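Enoyl-CoA hydratase/carnithine racemase (Magnetospirillum magneticum, PDB 4NEK) belongs to the enoyl-CoA hydratase/isomerase (crotonase) family and probably shifts the double bond of enoyl-CoA substrates as a delta(3)-delta(2)-enoyl-CoA isomerase. Local coordinates at residues G12-R17 against F39-A44. Residues are numbered along the deposited sequence; the frame is centred on the assembly and turned at random.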
ATOM      1  N   GLY C  12     -11.480 -10.886  33.335  1.00 31.58           N
ATOM      2  CA  GLY C  12     -12.086 -11.669  32.275  1.00 30.64           C
ATOM      3  C   GLY C  12     -11.137 -12.203  31.198  1.00 29.25           C
ATOM      4  O   GLY C  12     -11.595 -12.828  30.226  1.00 30.32           O
ATOM      5  N   VAL C  13      -9.835 -11.951  31.361  1.00 26.54           N
ATOM      6  CA  VAL C  13      -8.841 -12.302  30.380  1.00 25.95           C
ATOM      7  C   VAL C  13      -7.899 -13.314  30.951  1.00 26.74           C
ATOM      8  O   VAL C  13      -7.267 -13.078  31.964  1.00 25.72           O
ATOM      9  CB  VAL C  13      -8.007 -11.071  29.993  1.00 25.83           C
ATOM     10  CG1 VAL C  13      -6.958 -11.451  28.979  1.00 26.44           C
ATOM     11  CG2 VAL C  13      -8.878  -9.978  29.405  1.00 26.11           C
ATOM     12  N   GLN C  14      -7.762 -14.452  30.288  1.00 29.51           N
ATOM     13  CA  GLN C  14      -6.766 -15.420  30.700  1.00 27.07           C
ATOM     14  C   GLN C  14      -5.467 -15.237  29.946  1.00 26.63           C
ATOM     15  O   GLN C  14      -5.409 -15.462  28.757  1.00 27.76           O
ATOM     16  CB  GLN C  14      -7.223 -16.823  30.485  1.00 30.17           C
ATOM     17  CG  GLN C  14      -6.198 -17.755  31.094  1.00 33.02           C
ATOM     18  CD  GLN C  14      -6.721 -19.152  31.314  1.00 40.52           C
ATOM     19  OE1 GLN C  14      -7.854 -19.346  31.730  1.00 51.03           O
ATOM     20  NE2 GLN C  14      -5.894 -20.142  31.018  1.00 44.85           N
ATOM     21  N   VAL C  15      -4.438 -14.816  30.660  1.00 25.72           N
ATOM     22  CA  VAL C  15      -3.162 -14.549  30.097  1.00 26.08           C
ATOM     23  C   VAL C  15      -2.360 -15.818  30.138  1.00 28.59           C
ATOM     24  O   VAL C  15      -2.308 -16.490  31.164  1.00 33.16           O
ATOM     25  CB  VAL C  15      -2.435 -13.516  30.926  1.00 27.10           C
ATOM     26  CG1 VAL C  15      -1.058 -13.241  30.341  1.00 29.35           C
ATOM     27  CG2 VAL C  15      -3.230 -12.233  30.965  1.00 27.51           C
ATOM     28  N   VAL C  16      -1.787 -16.178  29.008  1.00 26.82           N
ATOM     29  CA  VAL C  16      -1.039 -17.420  28.851  1.00 27.04           C
ATOM     30  C   VAL C  16       0.293 -17.038  28.225  1.00 25.81           C
ATOM     31  O   VAL C  16       0.312 -16.567  27.111  1.00 27.26           O
ATOM     32  CB  VAL C  16      -1.789 -18.365  27.909  1.00 25.41           C
ATOM     33  CG1 VAL C  16      -0.999 -19.628  27.701  1.00 27.72           C
ATOM     34  CG2 VAL C  16      -3.170 -18.705  28.467  1.00 25.14           C
ATOM     35  N   ARG C  17       1.366 -17.171  28.974  1.00 24.30           N
ATOM     36  CA  ARG C  17       2.638 -16.650  28.559  1.00 25.09           C
ATOM     37  C   ARG C  17       3.675 -17.770  28.439  1.00 29.22           C
ATOM     38  O   ARG C  17       3.835 -18.563  29.350  1.00 31.55           O
ATOM     39  CB  ARG C  17       3.154 -15.630  29.558  1.00 22.95           C
ATOM     40  CG  ARG C  17       4.465 -15.045  29.069  1.00 21.33           C
ATOM     41  CD  ARG C  17       5.146 -14.188  30.107  1.00 20.97           C
ATOM     42  NE  ARG C  17       4.414 -12.993  30.479  1.00 22.45           N
ATOM     43  CZ  ARG C  17       4.424 -11.839  29.796  1.00 23.74           C
ATOM     44  NH1 ARG C  17       5.147 -11.673  28.686  1.00 26.05           N
ATOM     45  NH2 ARG C  17       3.694 -10.836  30.211  1.00 23.91           N
ATOM     46  N   PHE C  39      -5.709 -23.738  27.870  1.00 26.21           N
ATOM     47  CA  PHE C  39      -6.886 -23.537  27.048  1.00 29.49           C
ATOM     48  C   PHE C  39      -8.077 -24.298  27.532  1.00 29.79           C
ATOM     49  O   PHE C  39      -9.162 -23.776  27.544  1.00 31.29           O
ATOM     50  CB  PHE C  39      -6.608 -23.842  25.572  1.00 31.64           C
ATOM     51  CG  PHE C  39      -6.035 -22.667  24.868  1.00 35.62           C
ATOM     52  CD1 PHE C  39      -4.688 -22.326  25.047  1.00 39.26           C
ATOM     53  CD2 PHE C  39      -6.842 -21.824  24.150  1.00 37.57           C
ATOM     54  CE1 PHE C  39      -4.147 -21.196  24.467  1.00 41.21           C
ATOM     55  CE2 PHE C  39      -6.309 -20.692  23.550  1.00 36.63           C
ATOM     56  CZ  PHE C  39      -4.964 -20.372  23.721  1.00 40.25           C
ATOM     57  N   ALA C  40      -7.887 -25.538  27.963  1.00 31.60           N
ATOM     58  CA  ALA C  40      -9.001 -26.341  28.476  1.00 30.24           C
ATOM     59  C   ALA C  40      -9.574 -25.692  29.738  1.00 29.78           C
ATOM     60  O   ALA C  40     -10.777 -25.540  29.891  1.00 32.84           O
ATOM     61  CB  ALA C  40      -8.545 -27.761  28.759  1.00 28.70           C
ATOM     62  N   LYS C  41      -8.711 -25.232  30.614  1.00 31.13           N
ATOM     63  CA  LYS C  41      -9.198 -24.565  31.797  1.00 35.05           C
ATOM     64  C   LYS C  41      -9.981 -23.290  31.433  1.00 33.66           C
ATOM     65  O   LYS C  41     -11.111 -23.087  31.883  1.00 32.82           O
ATOM     66  CB  LYS C  41      -8.026 -24.285  32.731  1.00 40.84           C
ATOM     67  CG  LYS C  41      -8.328 -23.153  33.693  1.00 57.20           C
ATOM     68  CD  LYS C  41      -7.150 -22.550  34.477  1.00 67.44           C
ATOM     69  CE  LYS C  41      -7.235 -21.016  34.672  1.00 66.10           C
ATOM     70  NZ  LYS C  41      -8.596 -20.449  34.937  1.00 62.82           N
ATOM     71  N   GLY C  42      -9.388 -22.445  30.588  1.00 30.61           N
ATOM     72  CA  GLY C  42     -10.004 -21.193  30.232  1.00 28.77           C
ATOM     73  C   GLY C  42     -11.319 -21.418  29.538  1.00 28.25           C
ATOM     74  O   GLY C  42     -12.280 -20.708  29.769  1.00 29.20           O
ATOM     75  N   GLU C  43     -11.379 -22.415  28.682  1.00 30.69           N
ATOM     76  CA  GLU C  43     -12.615 -22.692  27.938  1.00 34.65           C
ATOM     77  C   GLU C  43     -13.755 -23.073  28.854  1.00 36.24           C
ATOM     78  O   GLU C  43     -14.884 -22.704  28.574  1.00 33.48           O
ATOM     79  CB  GLU C  43     -12.411 -23.779  26.889  1.00 37.64           C
ATOM     80  CG  GLU C  43     -11.731 -23.265  25.621  1.00 42.51           C
ATOM     81  CD  GLU C  43     -12.698 -22.550  24.679  1.00 48.42           C
ATOM     82  OE1 GLU C  43     -13.524 -23.227  24.006  1.00 57.48           O
ATOM     83  OE2 GLU C  43     -12.631 -21.306  24.595  1.00 52.35           O
ATOM     84  N   ALA C  44     -13.440 -23.756  29.954  1.00 38.33           N
ATOM     85  CA  ALA C  44     -14.438 -24.189  30.949  1.00 40.30           C
ATOM     86  C   ALA C  44     -14.694 -23.177  32.060  1.00 38.84           C
ATOM     87  O   ALA C  44     -15.724 -23.230  32.707  1.00 36.98           O
ATOM     88  CB  ALA C  44     -14.004 -25.490  31.570  1.00 37.12           C
TER
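Gln-14 reaches from its strand to the helix and sets its carboxamide against Gly-42 and the end of Lys-41. Van der Waals contact centres on the amide oxygen: OE1 of Gln-14 lies 3.2 Å from CA of Gly-42 and 3.4 Å from CE of Lys-41. With CG anti to the backbone N (chi1 -173°) and the chain extended beyond it, the glutamine spans the 6.6 Å between CA of Gln-14 and CA of Gly-42. A methyl group on Gly-42 would point at the strand and collide with OE1, so the bare CA allows this close approach. Lys-41 starts along the helix flank, and bends at chi3 and chi4 bring CE to one side of the amide plane, above its OE1/NE2 end and 3.9 Å from CD of Gln-14; CA of Gly-42 lies on the other side.

Among polar groups, NZ of Lys-41 lies 3.5 Å from OE1 of Gln-14, but its strong partner is Asp-45, in a salt bridge one turn further on. NE2 of Gln-14 makes a weak hydrogen bond to the carbonyl O of Ala-38. With an alanine here, that carbonyl would probably lose its weak donor, and a gap would open between the strand and Gly-42, leaving CE of Lys-41 without the amide it packs against.

The two segments belong to the beta-alpha-beta unit of strand 13-18, helix 29-44 and strand 50-54, and the helix packs on one face of the mixed sheet. Val-13 and Val-15 turn away from it to meet helix 179-194, while Phe-39 stacks on Phe-51 of the adjacent parallel strand.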